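Local structure of delta-1-pyrroline-5-carboxylate dehydrogenase, mitochondrial (Mus musculus, 4E3X) at residues Thr61-Cys66 with Glu72-Asp77; Gln126-Ala131 with Asp168-Asn173; Gly182-Ser187 with Thr192-Tyr197; Lys401-His406 with Glu446-Pro451. The protein catalyses the NAD-dependent oxidation of glutamate gamma-semialdehyde to glutamate, the second step of mitochondrial proline degradation. All coordinates share one frame; numbering follows the deposited sequence.

Contact 1 (Thr61-Cys66 with Glu72-Asp77). Unlike the reference sequence in segment 61-66: T61 (reference Met).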
loop_
_atom_site.group_PDB
_atom_site.type_symbol
_atom_site.label_atom_id
_atom_site.label_comp_id
_atom_site.label_asym_id
_atom_site.label_seq_id
_atom_site.Cartn_x
_atom_site.Cartn_y
_atom_site.Cartn_z
ATOM N N THR B 61 19.502 31.468 20.189
ATOM C CA THR B 61 18.391 30.566 20.441
ATOM C C THR B 61 17.185 31.078 19.664
ATOM O O THR B 61 16.769 32.226 19.860
ATOM C CB THR B 61 17.997 30.560 21.926
ATOM O OG1 THR B 61 19.136 30.252 22.740
ATOM C CG2 THR B 61 16.885 29.545 22.184
ATOM N N GLU B 62 16.615 30.247 18.791
ATOM C CA GLU B 62 15.377 30.620 18.107
ATOM C C GLU B 62 14.163 30.137 18.883
ATOM O O GLU B 62 14.092 28.968 19.238
ATOM C CB GLU B 62 15.322 30.040 16.691
ATOM C CG GLU B 62 14.120 30.560 15.915
ATOM C CD GLU B 62 13.995 30.001 14.511
ATOM O OE1 GLU B 62 14.757 29.086 14.151
ATOM O OE2 GLU B 62 13.111 30.472 13.763
ATOM N N ALA B 63 13.207 31.033 19.122
ATOM C CA ALA B 63 11.933 30.656 19.731
ATOM C C ALA B 63 10.981 30.212 18.623
ATOM O O ALA B 63 10.505 31.032 17.827
ATOM C CB ALA B 63 11.344 31.819 20.523
ATOM N N ILE B 64 10.726 28.907 18.566
ATOM C CA ILE B 64 9.988 28.306 17.462
ATOM C C ILE B 64 8.581 27.945 17.934
ATOM O O ILE B 64 8.424 27.092 18.799
ATOM C CB ILE B 64 10.713 27.031 16.959
ATOM C CG1 ILE B 64 12.090 27.400 16.396
ATOM C CG2 ILE B 64 9.873 26.284 15.927
ATOM C CD1 ILE B 64 12.922 26.210 15.969
ATOM N N PRO B 65 7.550 28.595 17.368
ATOM C CA PRO B 65 6.176 28.319 17.797
ATOM C C PRO B 65 5.604 27.095 17.086
ATOM O O PRO B 65 6.176 26.617 16.104
ATOM C CB PRO B 65 5.425 29.561 17.321
ATOM C CG PRO B 65 6.118 29.880 16.021
ATOM C CD PRO B 65 7.593 29.593 16.284
ATOM N N CYS B 66 4.480 26.596 17.581
ATOM C CA CYS B 66 3.637 25.755 16.747
ATOM C C CYS B 66 3.000 26.670 15.697
ATOM O O CYS B 66 2.776 27.863 15.954
ATOM C CB CYS B 66 2.547 25.088 17.574
ATOM S SG CYS B 66 3.151 23.863 18.742
ATOM N N GLU B 72 0.949 31.672 14.834
ATOM C CA GLU B 72 2.008 31.156 15.691
ATOM C C GLU B 72 1.432 30.985 17.085
ATOM O O GLU B 72 0.907 31.935 17.671
ATOM C CB GLU B 72 3.207 32.106 15.707
ATOM C CG GLU B 72 3.826 32.316 14.335
ATOM C CD GLU B 72 5.090 33.155 14.364
ATOM O OE1 GLU B 72 5.507 33.579 15.460
ATOM O OE2 GLU B 72 5.674 33.387 13.283
ATOM N N VAL B 73 1.498 29.761 17.598
ATOM C CA VAL B 73 0.826 29.427 18.850
ATOM C C VAL B 73 1.817 28.885 19.874
ATOM O O VAL B 73 2.652 28.041 19.555
ATOM C CB VAL B 73 -0.278 28.369 18.627
ATOM C CG1 VAL B 73 -1.085 28.164 19.895
ATOM C CG2 VAL B 73 -1.183 28.780 17.468
ATOM N N TRP B 74 1.706 29.370 21.106
ATOM C CA TRP B 74 2.541 28.900 22.203
ATOM C C TRP B 74 1.710 28.191 23.258
ATOM O O TRP B 74 0.553 28.541 23.495
ATOM C CB TRP B 74 3.315 30.063 22.834
ATOM C CG TRP B 74 4.426 30.487 21.953
ATOM C CD1 TRP B 74 4.376 31.430 20.964
ATOM C CD2 TRP B 74 5.752 29.946 21.927
ATOM N NE1 TRP B 74 5.590 31.514 20.331
ATOM C CE2 TRP B 74 6.454 30.615 20.904
ATOM C CE3 TRP B 74 6.415 28.961 22.672
ATOM C CZ2 TRP B 74 7.787 30.336 20.609
ATOM C CZ3 TRP B 74 7.742 28.684 22.376
ATOM C CH2 TRP B 74 8.413 29.370 21.356
ATOM N N THR B 75 2.297 27.173 23.875
ATOM C CA THR B 75 1.703 26.563 25.059
ATOM C C THR B 75 2.678 26.712 26.221
ATOM O O THR B 75 3.790 27.218 26.052
ATOM C CB THR B 75 1.454 25.055 24.892
ATOM O OG1 THR B 75 2.721 24.383 24.856
ATOM C CG2 THR B 75 0.637 24.745 23.634
ATOM N N SER B 76 2.257 26.247 27.394
ATOM C CA SER B 76 3.088 26.295 28.596
ATOM C C SER B 76 4.186 25.234 28.612
ATOM O O SER B 76 5.081 25.280 29.461
ATOM C CB SER B 76 2.219 26.093 29.837
ATOM O OG SER B 76 1.692 24.768 29.852
ATOM N N ASP B 77 4.109 24.266 27.705
ATOM C CA ASP B 77 5.049 23.153 27.739
ATOM C C ASP B 77 6.291 23.498 26.931
ATOM O O ASP B 77 6.478 23.037 25.803
ATOM C CB ASP B 77 4.413 21.862 27.220
ATOM C CG ASP B 77 5.188 20.626 27.641
ATOM O OD1 ASP B 77 6.337 20.776 28.103
ATOM O OD2 ASP B 77 4.660 19.502 27.506
#
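The indole of W74 lies with one face against P65 and pushes its outer edge toward the backbone of A63. P65 CA stands 4.2 Å from the centroid of the six-membered ring of W74 in a CH-pi contact, over the face but shifted toward the rim, while P65 CB comes to 3.6 Å from W74 NE1. At the far end of the indole the carbonyl carbon of A63 lies near the ring plane, 3.8 Å from W74 CZ2, and the A63 methyl touches the same corner. I64 O approaches more obliquely, 3.4 Å from W74 CH2. The CA-CB bond of W74 leads away from 61-66; with CG anti to the carbonyl carbon (chi1 -74°) the ring swings back across the proline. P65 meets E72 as well: CG packs 3.7 Å from E72 CB and also touches CG of that extended chain.

Beyond the proline the backbones pair. C66 and V73 form an antiparallel hydrogen-bonded pair: V73 N reaches C66 O at 2.8 Å and nearly straight (169°), whereas the return bond, C66 N to V73 O, is longer at 3.1 Å and more bent (137°). C66 O also receives a CA-H contact from E72.

This is a beta hairpin at the border of a four-stranded mixed sheet. Strand 71-73 is outermost, and strand 62-68 runs between it and the parallel strand 89-95. C66 and V73 both rest on L101 of helix 99-118, while I64 and P65 pack on Y243 of helix 239-251.

Contact 2 (Gln126-Ala131 with Asp168-Asn173)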
loop_
_atom_site.group_PDB
_atom_site.type_symbol
_atom_site.label_atom_id
_atom_site.label_comp_id
_atom_site.label_asym_id
_atom_site.label_seq_id
_atom_site.Cartn_x
_atom_site.Cartn_y
_atom_site.Cartn_z
ATOM N N GLN B 126 4.606 22.650 -8.049
ATOM C CA GLN B 126 5.351 23.897 -8.164
ATOM C C GLN B 126 5.855 24.412 -6.815
ATOM O O GLN B 126 6.950 24.971 -6.736
ATOM C CB GLN B 126 4.495 24.956 -8.860
ATOM N N VAL B 127 5.060 24.229 -5.762
ATOM C CA VAL B 127 5.490 24.613 -4.424
ATOM C C VAL B 127 6.790 23.897 -4.071
ATOM O O VAL B 127 7.752 24.510 -3.609
ATOM C CB VAL B 127 4.416 24.257 -3.378
ATOM C CG1 VAL B 127 4.944 24.470 -1.958
ATOM C CG2 VAL B 127 3.158 25.074 -3.626
ATOM N N PHE B 128 6.826 22.596 -4.324
ATOM C CA PHE B 128 7.983 21.790 -3.952
ATOM C C PHE B 128 9.191 22.054 -4.841
ATOM O O PHE B 128 10.320 22.058 -4.356
ATOM C CB PHE B 128 7.586 20.318 -3.872
ATOM C CG PHE B 128 6.623 20.063 -2.774
ATOM C CD1 PHE B 128 5.258 20.098 -3.007
ATOM C CD2 PHE B 128 7.078 19.873 -1.482
ATOM C CE1 PHE B 128 4.363 19.914 -1.972
ATOM C CE2 PHE B 128 6.198 19.694 -0.451
ATOM C CZ PHE B 128 4.837 19.710 -0.693
ATOM N N LEU B 129 8.954 22.339 -6.119
ATOM C CA LEU B 129 10.041 22.708 -7.018
ATOM C C LEU B 129 10.643 24.063 -6.638
ATOM O O LEU B 129 11.865 24.257 -6.701
ATOM C CB LEU B 129 9.541 22.728 -8.459
ATOM C CG LEU B 129 9.148 21.348 -8.990
ATOM C CD1 LEU B 129 8.387 21.482 -10.300
ATOM C CD2 LEU B 129 10.391 20.461 -9.151
ATOM N N LYS B 130 9.789 25.004 -6.243
ATOM C CA LYS B 130 10.265 26.307 -5.775
ATOM C C LYS B 130 11.053 26.159 -4.474
ATOM O O LYS B 130 12.119 26.763 -4.302
ATOM C CB LYS B 130 9.091 27.269 -5.579
ATOM N N ALA B 131 10.535 25.342 -3.561
ATOM C CA ALA B 131 11.242 25.077 -2.309
ATOM C C ALA B 131 12.615 24.458 -2.575
ATOM O O ALA B 131 13.609 24.837 -1.951
ATOM C CB ALA B 131 10.408 24.181 -1.410
ATOM N N ASP B 168 16.340 16.552 -3.549
ATOM C CA ASP B 168 15.996 15.443 -4.440
ATOM C C ASP B 168 14.599 14.876 -4.156
ATOM O O ASP B 168 13.860 14.563 -5.091
ATOM C CB ASP B 168 17.032 14.320 -4.363
ATOM C CG ASP B 168 18.369 14.682 -5.018
ATOM O OD1 ASP B 168 18.449 15.695 -5.736
ATOM O OD2 ASP B 168 19.344 13.921 -4.819
ATOM N N PHE B 169 14.231 14.715 -2.884
ATOM C CA PHE B 169 12.868 14.277 -2.569
ATOM C C PHE B 169 11.867 15.229 -3.217
ATOM O O PHE B 169 10.913 14.799 -3.865
ATOM C CB PHE B 169 12.595 14.289 -1.061
ATOM C CG PHE B 169 13.063 13.060 -0.326
ATOM C CD1 PHE B 169 12.796 11.785 -0.801
ATOM C CD2 PHE B 169 13.736 13.191 0.882
ATOM C CE1 PHE B 169 13.220 10.659 -0.089
ATOM C CE2 PHE B 169 14.153 12.075 1.602
ATOM C CZ PHE B 169 13.899 10.808 1.112
ATOM N N PHE B 170 12.069 16.531 -3.026
ATOM C CA PHE B 170 11.118 17.506 -3.543
ATOM C C PHE B 170 11.042 17.468 -5.071
ATOM O O PHE B 170 9.945 17.477 -5.639
ATOM C CB PHE B 170 11.461 18.915 -3.050
ATOM C CG PHE B 170 11.101 19.171 -1.612
ATOM C CD1 PHE B 170 10.494 18.196 -0.829
ATOM C CD2 PHE B 170 11.374 20.403 -1.043
ATOM C CE1 PHE B 170 10.159 18.454 0.496
ATOM C CE2 PHE B 170 11.039 20.667 0.276
ATOM C CZ PHE B 170 10.437 19.688 1.049
ATOM N N ARG B 171 12.188 17.396 -5.744
ATOM C CA ARG B 171 12.187 17.401 -7.213
ATOM C C ARG B 171 11.700 16.085 -7.814
ATOM O O ARG B 171 10.859 16.082 -8.717
ATOM C CB ARG B 171 13.555 17.765 -7.794
ATOM C CG ARG B 171 14.029 19.159 -7.454
ATOM C CD ARG B 171 14.942 19.692 -8.553
ATOM N NE ARG B 171 15.605 20.946 -8.186
ATOM C CZ ARG B 171 16.886 21.040 -7.825
ATOM N NH1 ARG B 171 17.651 19.952 -7.769
ATOM N NH2 ARG B 171 17.398 22.219 -7.500
ATOM N N PHE B 172 12.230 14.968 -7.326
ATOM C CA PHE B 172 11.840 13.667 -7.859
ATOM C C PHE B 172 10.388 13.315 -7.545
ATOM O O PHE B 172 9.681 12.806 -8.414
ATOM C CB PHE B 172 12.788 12.567 -7.390
ATOM C CG PHE B 172 14.068 12.507 -8.176
ATOM C CD1 PHE B 172 14.193 11.665 -9.277
ATOM C CD2 PHE B 172 15.144 13.312 -7.833
ATOM C CE1 PHE B 172 15.376 11.620 -10.014
ATOM C CE2 PHE B 172 16.323 13.270 -8.568
ATOM C CZ PHE B 172 16.440 12.417 -9.649
ATOM N N ASN B 173 9.923 13.578 -6.326
ATOM C CA ASN B 173 8.513 13.320 -6.034
ATOM C C ASN B 173 7.597 14.195 -6.896
ATOM O O ASN B 173 6.552 13.741 -7.349
ATOM C CB ASN B 173 8.187 13.479 -4.554
ATOM C CG ASN B 173 8.613 12.281 -3.742
ATOM O OD1 ASN B 173 8.543 11.143 -4.215
ATOM N ND2 ASN B 173 9.048 12.526 -2.507
HETATM O O HOH W 1 13.612 22.961 -8.517
#
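F128 drives the edge of its ring into the face of F170, a T-shaped pair with centroids 5.3 Å apart and planes at 73°. The atom doing the touching is F128 CD2, poised over the centre of the F170 ring and 3.9 Å from F170 CD1. A131, one turn after F128, comes in obliquely from the same side of the ring, at the CD2-CE2 rim, with its CB 3.9 Å from F170 CD2. Both aromatic side chains leave their helices toward the opposing one; in F170, CG lies anti to the carbonyl carbon (chi1 -75°), which brings the ring across to F128 and A131. The helices come close here: the carbonyl F128 O lies 3.6 Å from F170 CB. An alanine in place of F170 is likely to open a gap between the helices and leave the F128 edge without the ring face it presses on.

Next to this apolar pair, L129 CD2 packs on R171 CA, and a water links the same two residues: it donates to L129 O at 2.8 Å and accepts from R171 NE at 2.9 Å, in the guanidinium plane. R171 NH1 makes a salt bridge with E35.

The segment axes pass 8.3 Å apart, their directions 144° apart. Here these parts of helices 121-136 and 155-180 run roughly antiparallel, and F128 and F170 also reach L249 of helix 239-251, one of the helices between strands of the Rossmann-like parallel sheet that characterises the NAD-binding domain of aldehyde dehydrogenases.

Contact 3 (Gly182-Ser187 with Thr192-Tyr197)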
loop_
_atom_site.group_PDB
_atom_site.type_symbol
_atom_site.label_atom_id
_atom_site.label_comp_id
_atom_site.label_asym_id
_atom_site.label_seq_id
_atom_site.Cartn_x
_atom_site.Cartn_y
_atom_site.Cartn_z
ATOM N N GLY B 182 -0.396 10.810 -16.006
ATOM C CA GLY B 182 -0.404 10.224 -17.334
ATOM C C GLY B 182 -0.700 8.732 -17.357
ATOM O O GLY B 182 -0.888 8.148 -18.425
ATOM N N GLU B 183 -0.728 8.109 -16.185
ATOM C CA GLU B 183 -1.109 6.704 -16.090
ATOM C C GLU B 183 -2.637 6.596 -16.076
ATOM O O GLU B 183 -3.298 6.773 -15.038
ATOM C CB GLU B 183 -0.481 6.030 -14.865
ATOM C CG GLU B 183 -0.923 4.580 -14.671
ATOM C CD GLU B 183 -0.721 3.722 -15.916
ATOM O OE1 GLU B 183 0.445 3.457 -16.274
ATOM O OE2 GLU B 183 -1.730 3.308 -16.535
ATOM N N GLN B 184 -3.187 6.314 -17.253
ATOM C CA GLN B 184 -4.624 6.353 -17.480
ATOM C C GLN B 184 -5.116 5.047 -18.083
ATOM O O GLN B 184 -4.384 4.379 -18.802
ATOM C CB GLN B 184 -4.963 7.531 -18.395
ATOM C CG GLN B 184 -4.740 8.877 -17.728
ATOM C CD GLN B 184 -5.706 9.105 -16.580
ATOM O OE1 GLN B 184 -6.841 8.643 -16.629
ATOM N NE2 GLN B 184 -5.259 9.807 -15.539
ATOM N N PRO B 185 -6.367 4.678 -17.790
ATOM C CA PRO B 185 -6.911 3.405 -18.278
ATOM C C PRO B 185 -7.277 3.440 -19.759
ATOM O O PRO B 185 -7.215 4.492 -20.402
ATOM C CB PRO B 185 -8.166 3.215 -17.425
ATOM C CG PRO B 185 -8.561 4.600 -17.028
ATOM C CD PRO B 185 -7.287 5.369 -16.872
ATOM N N ILE B 186 -7.638 2.271 -20.283
ATOM C CA ILE B 186 -8.107 2.125 -21.658
ATOM C C ILE B 186 -9.546 2.625 -21.774
ATOM O O ILE B 186 -10.373 2.340 -20.906
ATOM C CB ILE B 186 -8.088 0.635 -22.080
ATOM C CG1 ILE B 186 -6.659 0.087 -22.059
ATOM C CG2 ILE B 186 -8.735 0.436 -23.456
ATOM C CD1 ILE B 186 -6.585 -1.435 -22.187
ATOM N N SER B 187 -9.835 3.376 -22.838
ATOM C CA SER B 187 -11.210 3.728 -23.199
ATOM C C SER B 187 -11.631 2.940 -24.434
ATOM O O SER B 187 -10.853 2.782 -25.373
ATOM C CB SER B 187 -11.336 5.219 -23.499
ATOM O OG SER B 187 -11.066 6.004 -22.352
ATOM N N THR B 192 -15.513 7.028 -22.182
ATOM C CA THR B 192 -14.203 7.581 -21.864
ATOM C C THR B 192 -13.922 7.356 -20.379
ATOM O O THR B 192 -14.754 7.688 -19.519
ATOM C CB THR B 192 -14.163 9.097 -22.156
ATOM O OG1 THR B 192 -14.448 9.324 -23.543
ATOM C CG2 THR B 192 -12.791 9.687 -21.817
ATOM N N ASN B 193 -12.765 6.762 -20.082
ATOM C CA ASN B 193 -12.350 6.462 -18.709
ATOM C C ASN B 193 -11.171 7.320 -18.298
ATOM O O ASN B 193 -10.253 7.528 -19.095
ATOM C CB ASN B 193 -11.972 4.993 -18.592
ATOM C CG ASN B 193 -13.111 4.085 -18.982
ATOM O OD1 ASN B 193 -14.197 4.176 -18.406
ATOM N ND2 ASN B 193 -12.882 3.220 -19.973
ATOM N N HIS B 194 -11.187 7.789 -17.053
ATOM C CA HIS B 194 -10.131 8.643 -16.535
ATOM C C HIS B 194 -9.921 8.352 -15.060
ATOM O O HIS B 194 -10.884 8.217 -14.304
ATOM C CB HIS B 194 -10.518 10.111 -16.736
ATOM C CG HIS B 194 -9.549 11.086 -16.144
ATOM N ND1 HIS B 194 -8.412 11.498 -16.804
ATOM C CD2 HIS B 194 -9.555 11.741 -14.959
ATOM C CE1 HIS B 194 -7.755 12.362 -16.050
ATOM N NE2 HIS B 194 -8.428 12.528 -14.925
ATOM N N THR B 195 -8.659 8.252 -14.653
ATOM C CA THR B 195 -8.326 8.096 -13.248
ATOM C C THR B 195 -8.001 9.443 -12.625
ATOM O O THR B 195 -7.159 10.185 -13.130
ATOM C CB THR B 195 -7.137 7.135 -13.042
ATOM O OG1 THR B 195 -7.509 5.829 -13.500
ATOM C CG2 THR B 195 -6.750 7.052 -11.571
ATOM N N VAL B 196 -8.690 9.745 -11.531
ATOM C CA VAL B 196 -8.435 10.924 -10.726
ATOM C C VAL B 196 -7.626 10.469 -9.515
ATOM O O VAL B 196 -8.092 9.635 -8.734
ATOM C CB VAL B 196 -9.758 11.541 -10.244
ATOM C CG1 VAL B 196 -9.490 12.713 -9.315
ATOM C CG2 VAL B 196 -10.641 11.962 -11.421
ATOM N N TYR B 197 -6.419 11.005 -9.359
ATOM C CA TYR B 197 -5.559 10.633 -8.241
ATOM C C TYR B 197 -5.908 11.519 -7.038
ATOM O O TYR B 197 -5.258 12.538 -6.781
ATOM C CB TYR B 197 -4.076 10.677 -8.652
ATOM C CG TYR B 197 -3.769 9.572 -9.642
ATOM C CD1 TYR B 197 -3.553 8.271 -9.207
ATOM C CD2 TYR B 197 -3.769 9.812 -11.020
ATOM C CE1 TYR B 197 -3.311 7.245 -10.102
ATOM C CE2 TYR B 197 -3.531 8.784 -11.924
ATOM C CZ TYR B 197 -3.293 7.505 -11.456
ATOM O OH TYR B 197 -3.063 6.478 -12.342
HETATM O O HOH W 2 -8.557 6.379 -21.560
#
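Q184 reaches across to T195 with its whole amide. From CB the chain turns at CG (chi2 -67°), and this bend brings CD beside the imidazole of H194, the amide and ring planes only 12° apart. At the tip, OE1 accepts from T195 N at 2.7 Å, in the carbonyl plane and on a lone pair. NE2 donates to T195 O at 3.1 Å, almost perfectly straight (176°), and gives a further bond to E181 O. One side-chain amide therefore satisfies both polar backbone atoms of T195, much as a neighbouring strand would. H194 in turn stacks on W24.

Strand 191-199 uses its other backbone edge to pair with strand 542-550, in the two-stranded antiparallel arm that serves as the oligomerisation element of aldehyde dehydrogenases. The second subunit reaches the contact too: its Q518 donates to N193 OD1, and its Q517 packs on P185.

Along the rest of the loop, P185 CD leans on T195 OG1 at 3.4 Å. N193 ND2 donates to I186 O at 2.8 Å, again on a lone pair. S187 OG accepts from N193 N at 2.9 Å and donates to a water, which in turn donates to P185 O and N193 O. Toward the start of the loop, the hydroxyl of Y197 donates to E183 O at 2.7 Å, the carbonyl lying near the plane of the phenol ring.

Contact 4 (Lys401-His406 with Glu446-Pro451)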
loop_
_atom_site.group_PDB
_atom_site.type_symbol
_atom_site.label_atom_id
_atom_site.label_comp_id
_atom_site.label_asym_id
_atom_site.label_seq_id
_atom_site.Cartn_x
_atom_site.Cartn_y
_atom_site.Cartn_z
ATOM N N LYS B 401 26.745 4.170 26.154
ATOM C CA LYS B 401 27.622 3.910 27.290
ATOM C C LYS B 401 27.352 2.536 27.902
ATOM O O LYS B 401 28.284 1.826 28.274
ATOM C CB LYS B 401 27.455 5.011 28.342
ATOM C CG LYS B 401 28.391 4.901 29.540
ATOM C CD LYS B 401 28.290 6.142 30.421
ATOM N N LYS B 402 26.079 2.156 27.989
ATOM C CA LYS B 402 25.708 0.849 28.530
ATOM C C LYS B 402 26.196 -0.291 27.635
ATOM O O LYS B 402 26.639 -1.330 28.119
ATOM C CB LYS B 402 24.191 0.759 28.730
ATOM N N TRP B 403 26.131 -0.095 26.326
ATOM C CA TRP B 403 26.622 -1.113 25.405
ATOM C C TRP B 403 28.142 -1.248 25.467
ATOM O O TRP B 403 28.679 -2.348 25.355
ATOM C CB TRP B 403 26.145 -0.840 23.977
ATOM C CG TRP B 403 24.748 -1.310 23.732
ATOM C CD1 TRP B 403 23.629 -0.537 23.597
ATOM C CD2 TRP B 403 24.317 -2.668 23.604
ATOM N NE1 TRP B 403 22.527 -1.335 23.388
ATOM C CE2 TRP B 403 22.923 -2.647 23.386
ATOM C CE3 TRP B 403 24.974 -3.901 23.647
ATOM C CZ2 TRP B 403 22.177 -3.811 23.213
ATOM C CZ3 TRP B 403 24.233 -5.056 23.476
ATOM C CH2 TRP B 403 22.849 -5.004 23.262
ATOM N N LEU B 404 28.835 -0.130 25.660
ATOM C CA LEU B 404 30.281 -0.173 25.828
ATOM C C LEU B 404 30.644 -0.944 27.093
ATOM O O LEU B 404 31.596 -1.726 27.104
ATOM C CB LEU B 404 30.871 1.238 25.876
ATOM C CG LEU B 404 30.690 2.062 24.597
ATOM C CD1 LEU B 404 31.222 3.476 24.793
ATOM C CD2 LEU B 404 31.368 1.378 23.411
ATOM N N GLU B 405 29.869 -0.732 28.152
ATOM C CA GLU B 405 30.088 -1.437 29.412
ATOM C C GLU B 405 29.795 -2.925 29.244
ATOM O O GLU B 405 30.478 -3.770 29.821
ATOM C CB GLU B 405 29.221 -0.844 30.525
ATOM N N HIS B 406 28.778 -3.238 28.450
ATOM C CA HIS B 406 28.453 -4.621 28.124
ATOM C C HIS B 406 29.628 -5.280 27.409
ATOM O O HIS B 406 29.983 -6.420 27.703
ATOM C CB HIS B 406 27.190 -4.679 27.255
ATOM C CG HIS B 406 26.918 -6.028 26.667
ATOM N ND1 HIS B 406 26.469 -7.094 27.419
ATOM C CD2 HIS B 406 27.035 -6.486 25.399
ATOM C CE1 HIS B 406 26.325 -8.149 26.637
ATOM N NE2 HIS B 406 26.659 -7.806 25.406
ATOM N N GLU B 446 20.971 -6.094 18.400
ATOM C CA GLU B 446 20.224 -4.907 18.806
ATOM C C GLU B 446 20.786 -3.614 18.220
ATOM O O GLU B 446 21.999 -3.396 18.212
ATOM C CB GLU B 446 20.136 -4.832 20.333
ATOM C CG GLU B 446 19.523 -6.084 20.943
ATOM C CD GLU B 446 19.434 -6.026 22.452
ATOM O OE1 GLU B 446 19.016 -4.975 22.985
ATOM O OE2 GLU B 446 19.781 -7.034 23.102
ATOM N N GLU B 447 19.890 -2.758 17.734
ATOM C CA GLU B 447 20.287 -1.498 17.117
ATOM C C GLU B 447 20.742 -0.493 18.175
ATOM O O GLU B 447 19.967 -0.088 19.041
ATOM C CB GLU B 447 19.148 -0.918 16.270
ATOM C CG GLU B 447 19.552 0.318 15.466
ATOM C CD GLU B 447 18.411 0.900 14.640
ATOM O OE1 GLU B 447 17.291 1.025 15.180
ATOM O OE2 GLU B 447 18.645 1.221 13.450
ATOM N N ILE B 448 22.006 -0.095 18.097
ATOM C CA ILE B 448 22.599 0.806 19.076
ATOM C C ILE B 448 22.457 2.281 18.689
ATOM O O ILE B 448 22.260 3.137 19.555
ATOM C CB ILE B 448 24.078 0.450 19.308
ATOM C CG1 ILE B 448 24.194 -0.969 19.869
ATOM C CG2 ILE B 448 24.740 1.452 20.246
ATOM C CD1 ILE B 448 25.610 -1.475 19.953
ATOM N N PHE B 449 22.553 2.578 17.395
ATOM C CA PHE B 449 22.487 3.963 16.917
ATOM C C PHE B 449 23.618 4.796 17.527
ATOM O O PHE B 449 23.415 5.893 18.047
ATOM C CB PHE B 449 21.098 4.586 17.164
ATOM C CG PHE B 449 20.395 5.012 15.906
ATOM C CD1 PHE B 449 20.107 6.348 15.675
ATOM C CD2 PHE B 449 20.042 4.079 14.945
ATOM C CE1 PHE B 449 19.463 6.743 14.512
ATOM C CE2 PHE B 449 19.395 4.463 13.785
ATOM C CZ PHE B 449 19.106 5.797 13.566
ATOM N N GLY B 450 24.821 4.243 17.452
ATOM C CA GLY B 450 26.018 4.900 17.941
ATOM C C GLY B 450 27.213 4.368 17.177
ATOM O O GLY B 450 27.064 3.478 16.348
ATOM N N PRO B 451 28.410 4.910 17.455
ATOM C CA PRO B 451 29.594 4.556 16.667
ATOM C C PRO B 451 30.240 3.280 17.189
ATOM O O PRO B 451 31.354 3.293 17.701
ATOM C CB PRO B 451 30.510 5.767 16.868
ATOM C CG PRO B 451 30.153 6.274 18.222
ATOM C CD PRO B 451 28.672 6.016 18.389
#
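W403 spreads its indole over the side chain of I448. The methylene CG1 of the isoleucine sits 3.8 Å from the centroid of the five-membered ring of W403 and just 8° off its normal, a CH-pi contact over the face, and I448 CD1 continues across the ring to lie 3.9 Å from W403 CG. With CG anti to the carbonyl carbon (chi1 -81°), the tryptophan extends its six-membered ring past the isoleucine to E446.

There the encounter changes character. The E446 carboxylate meets the edge of the indole, its own plane at 83° to the ring, with OE1 3.4 Å from W403 CZ2 and CD close to the ring plane. No hydrogen bond joins them; a negative charge facing the C-H rim of an aromatic would probably be mildly favourable. E446 CB adds an apolar touch, 3.7 Å from W403 CZ2. Replacing W403 by an alanine would probably strip I448 of the flat surface it packs on and leave the E446 side chain freer to swing.

I443 lies against both W403 and I448, and R399, on the same helix 394-409, donates to I448 O. The loop so held carries the Glu-x-Phe-Gly-Pro motif of aldehyde dehydrogenases, from E447 to P451: E447, whose side chain points away from W403, binds NAD and is itself held by G317 N, and F449 packs on N211, probably the transition-state stabiliser.

Contact 2 is the buried one, a helix pair joined mainly by aromatic and aliphatic groups; the other three are partly buried and lie farther from the chain's centre. Contacts 1 and 2 share a neighbour, helix 239-251, though their nearest atoms stay about 16 Å apart. Helix 155-180 of contact 2 leads on to the loop and strand of contact 3, which sits at the subunit interface and is the most polar of the four, with five direct hydrogen bonds. Contacts 1 and 4 each lay a tryptophan face on an aliphatic group, but contact 1 adds backbone pairing, whereas contact 4 has no direct hydrogen bond and includes an NAD-binding residue.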